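Local coordinates for protein RNA 2',3'-cyclic phosphodiesterase (Deinococcus radiodurans, PDB 5H7E) that belongs to the LigT-like branch of the 2H phosphoesterases, proteins built on curved antiparallel sheet and carrying a pair of His-x-Thr motifs, at residues G81-P84 with R90-F93; P38-V43 with T164-E169; T19-E24 with F145-T150. All coordinates share one frame; numbering follows the deposited sequence.

Interaction 1 (G81-P84 with R90-F93)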
ATOM      1  N   GLY A  81       1.196 -11.800  -9.193  1.00 23.33           N
ATOM      2  CA  GLY A  81      -0.054 -11.828  -9.939  1.00 29.54           C
ATOM      3  C   GLY A  81      -0.257 -10.530 -10.699  1.00 30.88           C
ATOM      4  O   GLY A  81       0.590  -9.629 -10.660  1.00 25.33           O
ATOM      5  N   TYR A  82      -1.394 -10.438 -11.418  1.00 32.44           N
ATOM      6  CA  TYR A  82      -1.701  -9.284 -12.268  1.00 30.18           C
ATOM      7  C   TYR A  82      -3.057  -8.660 -11.959  1.00 33.60           C
ATOM      8  O   TYR A  82      -4.006  -9.358 -11.597  1.00 34.87           O
ATOM      9  CB  TYR A  82      -1.696  -9.683 -13.756  1.00 31.45           C
ATOM     10  CG  TYR A  82      -0.375 -10.236 -14.186  1.00 37.96           C
ATOM     11  CD1 TYR A  82      -0.111 -11.608 -14.095  1.00 48.39           C
ATOM     12  CD2 TYR A  82       0.638  -9.397 -14.666  1.00 32.89           C
ATOM     13  CE1 TYR A  82       1.107 -12.129 -14.484  1.00 45.24           C
ATOM     14  CE2 TYR A  82       1.865  -9.910 -15.063  1.00 40.65           C
ATOM     15  CZ  TYR A  82       2.089 -11.286 -14.971  1.00 50.53           C
ATOM     16  OH  TYR A  82       3.296 -11.819 -15.352  1.00 50.53           O
ATOM     17  N   PHE A  83      -3.155  -7.340 -12.141  1.00 31.01           N
ATOM     18  CA  PHE A  83      -4.460  -6.653 -12.259  1.00 39.91           C
ATOM     19  C   PHE A  83      -4.549  -6.059 -13.658  1.00 42.38           C
ATOM     20  O   PHE A  83      -3.576  -5.512 -14.163  1.00 36.05           O
ATOM     21  CB  PHE A  83      -4.645  -5.516 -11.244  1.00 35.42           C
ATOM     22  CG  PHE A  83      -4.707  -5.943  -9.783  1.00 50.20           C
ATOM     23  CD1 PHE A  83      -5.554  -6.967  -9.355  1.00 54.64           C
ATOM     24  CD2 PHE A  83      -3.924  -5.285  -8.818  1.00 54.23           C
ATOM     25  CE1 PHE A  83      -5.607  -7.351  -8.005  1.00 53.01           C
ATOM     26  CE2 PHE A  83      -3.967  -5.653  -7.469  1.00 46.89           C
ATOM     27  CZ  PHE A  83      -4.812  -6.690  -7.056  1.00 49.42           C
ATOM     28  N   PRO A  84      -5.719  -6.160 -14.321  1.00 39.44           N
ATOM     29  CA  PRO A  84      -6.897  -6.852 -13.829  1.00 36.75           C
ATOM     30  C   PRO A  84      -6.736  -8.340 -14.080  1.00 49.05           C
ATOM     31  O   PRO A  84      -5.847  -8.760 -14.833  1.00 55.03           O
ATOM     32  CB  PRO A  84      -8.032  -6.234 -14.659  1.00 37.70           C
ATOM     33  CG  PRO A  84      -7.399  -5.967 -16.006  1.00 37.44           C
ATOM     34  CD  PRO A  84      -5.926  -5.580 -15.657  1.00 35.25           C
ATOM     35  N   ARG A  90      -2.439  -4.547 -16.412  1.00 37.49           N
ATOM     36  CA  ARG A  90      -1.960  -3.190 -16.255  1.00 39.71           C
ATOM     37  C   ARG A  90      -0.998  -3.084 -15.063  1.00 35.82           C
ATOM     38  O   ARG A  90      -0.214  -2.161 -14.980  1.00 33.96           O
ATOM     39  CB  ARG A  90      -3.131  -2.240 -16.043  1.00 42.71           C
ATOM     40  CG  ARG A  90      -4.102  -2.181 -17.206  1.00 50.21           C
ATOM     41  CD  ARG A  90      -3.419  -1.679 -18.464  1.00 57.94           C
ATOM     42  NE  ARG A  90      -2.942  -0.316 -18.292  1.00 66.88           N
ATOM     43  CZ  ARG A  90      -3.725   0.755 -18.328  1.00 72.25           C
ATOM     44  NH1 ARG A  90      -5.024   0.620 -18.539  1.00 67.67           N
ATOM     45  NH2 ARG A  90      -3.211   1.958 -18.151  1.00 75.36           N
ATOM     46  N   VAL A  91      -1.104  -4.030 -14.133  1.00 29.86           N
ATOM     47  CA  VAL A  91      -0.291  -4.054 -12.924  1.00 29.69           C
ATOM     48  C   VAL A  91       0.300  -5.432 -12.610  1.00 31.50           C
ATOM     49  O   VAL A  91      -0.383  -6.426 -12.737  1.00 28.37           O
ATOM     50  CB  VAL A  91      -1.151  -3.676 -11.693  1.00 39.82           C
ATOM     51  CG1 VAL A  91      -0.315  -3.631 -10.437  1.00 41.32           C
ATOM     52  CG2 VAL A  91      -1.897  -2.366 -11.878  1.00 30.18           C
ATOM     53  N   TRP A  92       1.569  -5.473 -12.208  1.00 25.16           N
ATOM     54  CA  TRP A  92       2.222  -6.693 -11.769  1.00 20.49           C
ATOM     55  C   TRP A  92       2.494  -6.465 -10.292  1.00 20.18           C
ATOM     56  O   TRP A  92       2.997  -5.426  -9.926  1.00 22.00           O
ATOM     57  CB  TRP A  92       3.535  -6.872 -12.504  1.00 22.44           C
ATOM     58  CG  TRP A  92       4.229  -8.172 -12.259  1.00 24.39           C
ATOM     59  CD1 TRP A  92       3.671  -9.405 -12.262  1.00 26.96           C
ATOM     60  CD2 TRP A  92       5.623  -8.367 -12.021  1.00 23.59           C
ATOM     61  NE1 TRP A  92       4.620 -10.357 -12.030  1.00 25.62           N
ATOM     62  CE2 TRP A  92       5.832  -9.743 -11.880  1.00 29.32           C
ATOM     63  CE3 TRP A  92       6.715  -7.510 -11.912  1.00 27.37           C
ATOM     64  CZ2 TRP A  92       7.078 -10.279 -11.632  1.00 27.93           C
ATOM     65  CZ3 TRP A  92       7.947  -8.045 -11.667  1.00 29.59           C
ATOM     66  CH2 TRP A  92       8.122  -9.416 -11.530  1.00 30.94           C
ATOM     67  N   PHE A  93       2.147  -7.422  -9.443  1.00 19.40           N
ATOM     68  CA  PHE A  93       2.318  -7.212  -8.010  1.00 15.89           C
ATOM     69  C   PHE A  93       2.749  -8.516  -7.345  1.00 17.29           C
ATOM     70  O   PHE A  93       2.726  -9.586  -7.957  1.00 19.44           O
ATOM     71  CB  PHE A  93       0.972  -6.739  -7.345  1.00 18.02           C
ATOM     72  CG  PHE A  93      -0.161  -7.744  -7.502  1.00 19.88           C
ATOM     73  CD1 PHE A  93      -0.237  -8.828  -6.656  1.00 22.52           C
ATOM     74  CD2 PHE A  93      -1.142  -7.549  -8.457  1.00 25.96           C
ATOM     75  CE1 PHE A  93      -1.269  -9.758  -6.780  1.00 26.67           C
ATOM     76  CE2 PHE A  93      -2.158  -8.502  -8.607  1.00 33.63           C
ATOM     77  CZ  PHE A  93      -2.203  -9.584  -7.758  1.00 27.71           C
TER
HETATM   78  O   HOH W   1       4.468 -13.233 -12.422  1.00 27.99           O
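The carbonyl oxygen F83 O is gripped by two successive amides, R90 N at 2.7 Å and V91 N at 2.9 Å, both lying in the carbonyl plane. Two residues thus face one, which defines a classic beta bulge, here at the loop end of the 73-83/91-97 hairpin, where the peptide bond from F83 to P84 is cis. Beyond the bulge the antiparallel pairing is regular: F83 N bonds to V91 O, and G81 and F93 exchange a reciprocal pair of backbone bonds.

The side chains sort onto two faces. On one, Y82 and the five-membered ring of W92 lie with planes 30° apart but slid so far that the rings barely overlap; the touch is between Y82 CE2 and W92 CD1, at 3.4 Å. W92 NE1 donates in its ring plane to a water at 2.9 Å, and that water is weakly hydrogen-bonded to Y82 OH.

On the other face, F93 turns back over the partner strand. Its CG sits between the backbone N and the carbonyl carbon (chi1 60°), which lays the ring over G81, whose CA makes a CH-pi contact 4.1 Å from the ring centroid. F93 CE2 also stands above the centre of the F83 ring, the two planes inclined at 31°. Both phenylalanines meet the ring of H127, which opens the second His-x-Thr motif.

The bulge is therefore held by polar backbone bonds and the rest is largely aromatic: the absence of a side chain at G81 lets the F93 ring lie over the backbone, and the F83-F93 pair borders a motif histidine.

Interaction 2 (P38-V43 with T164-E169)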
ATOM      1  N   PRO A  38      11.967   1.251  -5.563  1.00 18.22           N
ATOM      2  CA  PRO A  38      11.898   0.723  -4.196  1.00 18.38           C
ATOM      3  C   PRO A  38      11.354   1.729  -3.188  1.00 21.42           C
ATOM      4  O   PRO A  38      10.601   1.348  -2.282  1.00 21.43           O
ATOM      5  CB  PRO A  38      13.356   0.340  -3.912  1.00 22.00           C
ATOM      6  CG  PRO A  38      13.880  -0.057  -5.304  1.00 24.06           C
ATOM      7  CD  PRO A  38      13.228   0.915  -6.266  1.00 23.02           C
ATOM      8  N   ASP A  39      11.727   3.022  -3.320  1.00 24.57           N
ATOM      9  CA  ASP A  39      11.215   4.010  -2.372  1.00 26.95           C
ATOM     10  C   ASP A  39       9.712   4.150  -2.435  1.00 27.38           C
ATOM     11  O   ASP A  39       9.102   4.654  -1.473  1.00 34.92           O
ATOM     12  CB  ASP A  39      11.850   5.391  -2.615  1.00 25.21           C
ATOM     13  CG  ASP A  39      11.269   6.112  -3.894  1.00 43.79           C
ATOM     14  OD1 ASP A  39      10.176   6.729  -3.878  1.00 44.04           O
ATOM     15  OD2 ASP A  39      11.932   6.078  -4.927  1.00 39.62           O
ATOM     16  N   GLN A  40       9.077   3.766  -3.553  1.00 24.61           N
ATOM     17  CA  GLN A  40       7.638   3.861  -3.789  1.00 24.83           C
ATOM     18  C   GLN A  40       6.865   2.587  -3.363  1.00 23.42           C
ATOM     19  O   GLN A  40       5.637   2.553  -3.464  1.00 24.61           O
ATOM     20  CB  GLN A  40       7.339   4.102  -5.288  1.00 35.64           C
ATOM     21  CG  GLN A  40       7.809   5.416  -5.970  1.00 49.71           C
ATOM     22  CD  GLN A  40       7.491   5.431  -7.502  1.00 50.62           C
ATOM     23  OE1 GLN A  40       7.846   4.498  -8.287  1.00 30.57           O
ATOM     24  NE2 GLN A  40       6.828   6.493  -7.927  1.00 45.00           N
ATOM     25  N   MET A  41       7.549   1.528  -2.952  1.00 19.68           N
ATOM     26  CA  MET A  41       6.869   0.256  -2.670  1.00 17.86           C
ATOM     27  C   MET A  41       6.199   0.295  -1.301  1.00 19.18           C
ATOM     28  O   MET A  41       6.799   0.689  -0.301  1.00 21.70           O
ATOM     29  CB  MET A  41       7.878  -0.892  -2.689  1.00 19.52           C
ATOM     30  CG  MET A  41       8.389  -1.211  -4.110  1.00 19.24           C
ATOM     31  SD  MET A  41       9.670  -2.484  -4.041  1.00 20.51           S
ATOM     32  CE  MET A  41      10.076  -2.622  -5.792  1.00 22.32           C
ATOM     33  N   HIS A  42       4.937  -0.094  -1.261  1.00 17.34           N
ATOM     34  CA  HIS A  42       4.209  -0.067  -0.012  1.00 16.70           C
ATOM     35  C   HIS A  42       3.007  -0.996  -0.168  1.00 14.60           C
ATOM     36  O   HIS A  42       2.641  -1.412  -1.279  1.00 17.58           O
ATOM     37  CB  HIS A  42       3.745   1.353   0.372  1.00 18.69           C
ATOM     38  CG  HIS A  42       3.027   2.010  -0.718  1.00 18.47           C
ATOM     39  ND1 HIS A  42       3.604   3.009  -1.481  1.00 25.16           N
ATOM     40  CD2 HIS A  42       1.765   1.871  -1.164  1.00 21.41           C
ATOM     41  CE1 HIS A  42       2.736   3.395  -2.397  1.00 29.21           C
ATOM     42  NE2 HIS A  42       1.631   2.692  -2.254  1.00 25.42           N
ATOM     43  N   VAL A  43       2.411  -1.343   0.980  1.00 15.11           N
ATOM     44  CA  VAL A  43       1.174  -2.155   1.007  1.00 13.55           C
ATOM     45  C   VAL A  43       0.009  -1.215   1.334  1.00 16.22           C
ATOM     46  O   VAL A  43      -0.118  -0.794   2.480  1.00 18.44           O
ATOM     47  CB  VAL A  43       1.246  -3.261   2.056  1.00 14.49           C
ATOM     48  CG1 VAL A  43      -0.062  -4.081   2.029  1.00 15.53           C
ATOM     49  CG2 VAL A  43       2.456  -4.207   1.869  1.00 18.52           C
ATOM     50  N   THR A 164       8.681  12.908 -12.834  1.00 70.40           N
ATOM     51  CA  THR A 164       9.200  11.543 -12.747  1.00 62.00           C
ATOM     52  C   THR A 164       8.104  10.570 -12.332  1.00 66.88           C
ATOM     53  O   THR A 164       8.144   9.383 -12.675  1.00 77.84           O
ATOM     54  CB  THR A 164      10.365  11.484 -11.761  1.00 60.67           C
ATOM     55  N   GLY A 165       7.118  11.057 -11.598  1.00 64.86           N
ATOM     56  CA  GLY A 165       6.107  10.214 -11.023  1.00 63.93           C
ATOM     57  C   GLY A 165       5.659  10.787  -9.700  1.00 59.99           C
ATOM     58  O   GLY A 165       6.131  11.839  -9.255  1.00 60.23           O
ATOM     59  N   PRO A 166       4.726  10.115  -9.049  1.00 59.94           N
ATOM     60  CA  PRO A 166       4.302  10.573  -7.728  1.00 61.47           C
ATOM     61  C   PRO A 166       5.443  10.444  -6.724  1.00 57.41           C
ATOM     62  O   PRO A 166       6.269   9.531  -6.799  1.00 64.71           O
ATOM     63  CB  PRO A 166       3.138   9.637  -7.391  1.00 61.22           C
ATOM     64  CG  PRO A 166       3.460   8.358  -8.197  1.00 54.61           C
ATOM     65  CD  PRO A 166       4.080   8.852  -9.452  1.00 57.05           C
ATOM     66  N   ILE A 167       5.493  11.388  -5.791  1.00 57.37           N
ATOM     67  CA  ILE A 167       6.360  11.293  -4.624  1.00 55.82           C
ATOM     68  C   ILE A 167       5.490  11.209  -3.372  1.00 46.16           C
ATOM     69  O   ILE A 167       4.461  11.891  -3.273  1.00 42.80           O
ATOM     70  CB  ILE A 167       7.338  12.481  -4.538  1.00 56.82           C
ATOM     71  CG1 ILE A 167       6.613  13.755  -4.132  1.00 57.96           C
ATOM     72  CG2 ILE A 167       8.004  12.713  -5.884  1.00 62.78           C
ATOM     73  CD1 ILE A 167       7.488  14.751  -3.471  1.00 69.39           C
ATOM     74  N   TYR A 168       5.926  10.407  -2.410  1.00 38.14           N
ATOM     75  CA  TYR A 168       5.168  10.140  -1.191  1.00 40.19           C
ATOM     76  C   TYR A 168       5.858  10.818  -0.008  1.00 56.69           C
ATOM     77  O   TYR A 168       7.081  10.729   0.142  1.00 58.67           O
ATOM     78  CB  TYR A 168       5.029   8.635  -0.973  1.00 37.40           C
ATOM     79  CG  TYR A 168       4.396   7.922  -2.153  1.00 34.88           C
ATOM     80  CD1 TYR A 168       3.361   8.492  -2.858  1.00 43.74           C
ATOM     81  CD2 TYR A 168       4.882   6.718  -2.599  1.00 28.21           C
ATOM     82  CE1 TYR A 168       2.796   7.845  -3.947  1.00 36.31           C
ATOM     83  CE2 TYR A 168       4.343   6.089  -3.703  1.00 30.64           C
ATOM     84  CZ  TYR A 168       3.292   6.635  -4.352  1.00 41.09           C
ATOM     85  OH  TYR A 168       2.745   5.977  -5.420  1.00 42.16           O
ATOM     86  N   GLU A 169       5.086  11.529   0.802  1.00 34.90           N
ATOM     87  CA  GLU A 169       5.591  12.188   2.000  1.00 35.36           C
ATOM     88  C   GLU A 169       4.870  11.615   3.203  1.00 37.04           C
ATOM     89  O   GLU A 169       3.631  11.542   3.202  1.00 32.20           O
ATOM     90  CB  GLU A 169       5.367  13.693   1.954  1.00 35.92           C
ATOM     91  CG  GLU A 169       6.122  14.377   0.822  1.00 53.89           C
ATOM     92  CD  GLU A 169       5.962  15.884   0.848  1.00 64.40           C
ATOM     93  OE1 GLU A 169       5.226  16.381   1.734  1.00 72.31           O
ATOM     94  OE2 GLU A 169       6.567  16.572  -0.015  1.00 76.26           O
TER
HETATM   95  O   HOH W   2       8.461   9.022  -2.700  1.00 42.26           O
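Q40 reaches across to P166 with the one direct hydrogen bond between 38-43 and 164-169. Its NE2 donates to P166 O at 3.3 Å, the oxygen lying close to the amide plane and the donor arriving in the carbonyl plane on a lone pair; at 149° the bond is moderately straight. The side chain runs extended beyond CG, which carries the amide far enough to meet the proline, while OE1 accepts from the backbone N of R37. Both ends of the amide are thereby engaged, and its rotation is fixed.

A second polar link passes through water. One water molecule donates to D39 OD1 at 3.1 Å and accepts from Y168 N at 2.9 Å, bridging the 3-10 turn to the strand, and D39 OD2 forms a salt bridge with R37.

H42 heads the first of the two His-x-Thr motifs of the 2H fold, on strand 42-48, which probably places the contact at the edge of the groove that the two motifs line in this family. A sulfate ion lies about 4 Å from the H42 side chain, and a glycerol is hydrogen-bonded to H42 NE2.

The aromatic contact is between H42 and Y168. The edge of H42 is directed toward the face of Y168 in an offset edge-to-face pair, with planes 75° apart and centroids 5.1 Å apart. H42 CE1 does the touching, 3.4 Å from Y168 CE2, because CG stands between the backbone N and the carbonyl carbon (chi1 51°). F9 lies against both rings, edge-to-face with Y168.

The remaining contacts are van der Waals ones. Q40 CB rests 3.9 Å from Y168 CE2, and a polar atom, Q40 O, approaches the edge of the same ring, near its plane.

Interaction 3 (T19-E24 with F145-T150)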
ATOM      1  N   THR A  19      12.478  -4.761  -0.106  1.00 18.07           N
ATOM      2  CA  THR A  19      12.493  -4.102  -1.416  1.00 15.07           C
ATOM      3  C   THR A  19      13.641  -4.623  -2.252  1.00 18.20           C
ATOM      4  O   THR A  19      13.562  -4.581  -3.484  1.00 19.91           O
ATOM      5  CB  THR A  19      12.519  -2.574  -1.306  1.00 17.13           C
ATOM      6  OG1 THR A  19      13.648  -2.132  -0.536  1.00 19.79           O
ATOM      7  CG2 THR A  19      11.218  -2.057  -0.644  1.00 21.23           C
ATOM      8  N   ALA A  20      14.722  -5.115  -1.622  1.00 20.98           N
ATOM      9  CA  ALA A  20      15.853  -5.529  -2.452  1.00 21.55           C
ATOM     10  C   ALA A  20      15.522  -6.763  -3.272  1.00 20.85           C
ATOM     11  O   ALA A  20      15.786  -6.744  -4.498  1.00 21.86           O
ATOM     12  CB  ALA A  20      17.118  -5.747  -1.604  1.00 24.83           C
ATOM     13  N   PRO A  21      14.992  -7.838  -2.709  1.00 20.29           N
ATOM     14  CA  PRO A  21      14.646  -8.971  -3.580  1.00 21.30           C
ATOM     15  C   PRO A  21      13.517  -8.649  -4.531  1.00 20.57           C
ATOM     16  O   PRO A  21      13.462  -9.205  -5.641  1.00 22.71           O
ATOM     17  CB  PRO A  21      14.292 -10.085  -2.589  1.00 24.22           C
ATOM     18  CG  PRO A  21      13.970  -9.378  -1.278  1.00 24.60           C
ATOM     19  CD  PRO A  21      14.896  -8.213  -1.256  1.00 21.55           C
ATOM     20  N   LEU A  22      12.635  -7.738  -4.169  1.00 18.47           N
ATOM     21  CA  LEU A  22      11.607  -7.350  -5.128  1.00 18.58           C
ATOM     22  C   LEU A  22      12.225  -6.637  -6.316  1.00 18.68           C
ATOM     23  O   LEU A  22      11.798  -6.793  -7.466  1.00 20.74           O
ATOM     24  CB  LEU A  22      10.561  -6.475  -4.457  1.00 17.85           C
ATOM     25  CG  LEU A  22       9.726  -7.244  -3.395  1.00 16.96           C
ATOM     26  CD1 LEU A  22       8.711  -6.284  -2.787  1.00 18.42           C
ATOM     27  CD2 LEU A  22       9.013  -8.497  -4.006  1.00 19.24           C
ATOM     28  N   ALA A  23      13.182  -5.748  -6.061  1.00 17.91           N
ATOM     29  CA  ALA A  23      13.823  -5.085  -7.176  1.00 20.36           C
ATOM     30  C   ALA A  23      14.567  -6.066  -8.052  1.00 21.35           C
ATOM     31  O   ALA A  23      14.667  -5.847  -9.265  1.00 25.83           O
ATOM     32  CB  ALA A  23      14.817  -4.037  -6.675  1.00 22.78           C
ATOM     33  N   GLU A  24      15.150  -7.122  -7.452  1.00 21.83           N
ATOM     34  CA  GLU A  24      15.809  -8.124  -8.261  1.00 26.32           C
ATOM     35  C   GLU A  24      14.807  -8.814  -9.181  1.00 24.72           C
ATOM     36  O   GLU A  24      15.139  -9.141 -10.324  1.00 29.42           O
ATOM     37  CB  GLU A  24      16.521  -9.123  -7.370  1.00 29.34           C
ATOM     38  CG  GLU A  24      17.643  -8.477  -6.572  1.00 44.69           C
ATOM     39  CD  GLU A  24      18.379  -9.428  -5.657  1.00 65.44           C
ATOM     40  OE1 GLU A  24      18.730  -9.010  -4.533  1.00 60.88           O
ATOM     41  OE2 GLU A  24      18.596 -10.592  -6.066  1.00 78.21           O
ATOM     42  N   PHE A 145       7.935 -15.914  -3.360  1.00 18.81           N
ATOM     43  CA  PHE A 145       8.908 -15.394  -2.428  1.00 19.97           C
ATOM     44  C   PHE A 145       8.714 -16.051  -1.065  1.00 19.56           C
ATOM     45  O   PHE A 145       7.623 -16.536  -0.731  1.00 23.50           O
ATOM     46  CB  PHE A 145       8.749 -13.852  -2.307  1.00 18.57           C
ATOM     47  CG  PHE A 145       8.985 -13.129  -3.585  1.00 18.43           C
ATOM     48  CD1 PHE A 145       7.963 -12.918  -4.480  1.00 21.56           C
ATOM     49  CD2 PHE A 145      10.240 -12.622  -3.863  1.00 20.94           C
ATOM     50  CE1 PHE A 145       8.205 -12.269  -5.677  1.00 22.19           C
ATOM     51  CE2 PHE A 145      10.491 -11.951  -5.019  1.00 25.05           C
ATOM     52  CZ  PHE A 145       9.484 -11.776  -5.956  1.00 24.13           C
ATOM     53  N   ASP A 146       9.798 -16.115  -0.301  1.00 21.45           N
ATOM     54  CA  ASP A 146       9.692 -16.670   1.033  1.00 24.52           C
ATOM     55  C   ASP A 146      10.070 -15.679   2.119  1.00 24.07           C
ATOM     56  O   ASP A 146      10.121 -16.081   3.290  1.00 25.64           O
ATOM     57  CB  ASP A 146      10.557 -17.934   1.190  1.00 28.58           C
ATOM     58  CG  ASP A 146      12.058 -17.686   0.991  1.00 39.32           C
ATOM     59  OD1 ASP A 146      12.545 -16.546   0.928  1.00 39.00           O
ATOM     60  OD2 ASP A 146      12.805 -18.695   0.911  1.00 51.75           O
ATOM     61  N   GLN A 147      10.284 -14.406   1.772  1.00 19.65           N
ATOM     62  CA  GLN A 147      10.734 -13.454   2.766  1.00 18.07           C
ATOM     63  C   GLN A 147       9.551 -12.876   3.537  1.00 17.88           C
ATOM     64  O   GLN A 147       8.401 -12.917   3.096  1.00 21.36           O
ATOM     65  CB  GLN A 147      11.480 -12.310   2.117  1.00 20.09           C
ATOM     66  CG  GLN A 147      12.770 -12.728   1.353  1.00 22.86           C
ATOM     67  CD  GLN A 147      12.518 -13.077  -0.133  1.00 23.38           C
ATOM     68  OE1 GLN A 147      11.412 -13.349  -0.541  1.00 24.07           O
ATOM     69  NE2 GLN A 147      13.573 -13.063  -0.921  1.00 23.50           N
ATOM     70  N   SER A 148       9.866 -12.401   4.732  1.00 19.43           N
ATOM     71  CA  SER A 148       8.837 -11.783   5.556  1.00 16.20           C
ATOM     72  C   SER A 148       9.482 -10.657   6.343  1.00 18.78           C
ATOM     73  O   SER A 148      10.721 -10.576   6.459  1.00 19.68           O
ATOM     74  CB  SER A 148       8.216 -12.792   6.521  1.00 21.53           C
ATOM     75  OG  SER A 148       9.206 -13.313   7.372  1.00 26.82           O
ATOM     76  N   TRP A 149       8.629  -9.789   6.926  1.00 16.31           N
ATOM     77  CA  TRP A 149       9.172  -8.762   7.814  1.00 16.31           C
ATOM     78  C   TRP A 149       8.151  -8.434   8.885  1.00 15.69           C
ATOM     79  O   TRP A 149       6.971  -8.725   8.738  1.00 18.18           O
ATOM     80  CB  TRP A 149       9.532  -7.454   7.101  1.00 16.06           C
ATOM     81  CG  TRP A 149       8.377  -6.554   6.698  1.00 15.16           C
ATOM     82  CD1 TRP A 149       8.047  -5.377   7.334  1.00 17.80           C
ATOM     83  CD2 TRP A 149       7.546  -6.625   5.526  1.00 17.23           C
ATOM     84  NE1 TRP A 149       7.033  -4.763   6.663  1.00 16.16           N
ATOM     85  CE2 TRP A 149       6.713  -5.483   5.555  1.00 16.88           C
ATOM     86  CE3 TRP A 149       7.405  -7.542   4.448  1.00 15.65           C
ATOM     87  CZ2 TRP A 149       5.753  -5.227   4.556  1.00 16.63           C
ATOM     88  CZ3 TRP A 149       6.448  -7.273   3.462  1.00 17.19           C
ATOM     89  CH2 TRP A 149       5.653  -6.099   3.517  1.00 18.78           C
ATOM     90  N   THR A 150       8.605  -7.737   9.913  1.00 17.68           N
ATOM     91  CA  THR A 150       7.725  -7.282  10.994  1.00 17.75           C
ATOM     92  C   THR A 150       7.478  -5.797  10.837  1.00 20.07           C
ATOM     93  O   THR A 150       8.430  -4.997  10.829  1.00 21.71           O
ATOM     94  CB  THR A 150       8.353  -7.576  12.354  1.00 21.81           C
ATOM     95  OG1 THR A 150       8.482  -8.986  12.507  1.00 26.05           O
ATOM     96  CG2 THR A 150       7.428  -7.083  13.470  1.00 26.20           C
TER
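L22 presses one methyl onto the ring of F145, a CH-pi contact that is one of the two main meetings between the helix and the segment leading into strand 148-160. L22 CD2 stands 4.0 Å from the ring centroid, 19° off the normal, so the methyl comes down on the face, set somewhat toward the rim beside CZ and CE2. The leucine chain puts it there: with CG beside the backbone N (chi1 -67°) and CD1 taking the extended position, the other branch, CD2, is the one turned to F145, although the CB of L22 does not point to that segment.

The second contact lays the Q147 amide, NE2 foremost, against the P21 ring. P21 and Q147 slide past each other in opposite directions, and Q147 NE2 lies 3.5 Å from P21 CB and 3.7 Å from P21 CG. This is van der Waals packing of an amide group against a saturated ring. Q147 is bent at chi2 (90°), which folds its amide back along its own segment.

Between the two segments the contact is van der Waals; the polar bonds nearby include a weak one that Q147 OE1 accepts from D146 N at 3.2 Å, and the same oxygen sits in plane at the edge of the F145 ring. On the helix, A23 N bonds to T19 O at 2.9 Å, while P21, having no N-H to give to the preceding turn, marks a kink.

Around this pair, F145 also leans on A25 of helix 16-26 and on L77 of strand 73-83, to which 145-150 is bonded through the backbone. L22 reaches past the contact to I128 and L130 of strand 127-132, and W149 packs on I128 and I18, placing the helix against the sheet that these strands share.

From the N terminus, helix 16-26 supplies 19-24 first, and the 3-10 turn and the start of strand 42-48 supply 38-43 next; both meet partners more than 120 residues later. Interaction 1 then closes a short hairpin between 81-84 and 90-93, local in sequence and nested within both larger loops. The return of the chain at 145-150 closes interaction 3, and 164-169 closes interaction 2, so these two loops cross. They also touch, with M41 and P38 against T19 and V43 against W149. Interaction 1 touches neither, yet all three reach one curved antiparallel sheet, joining its hairpin, the helix packed on it and the strands bordering the His-x-Thr groove.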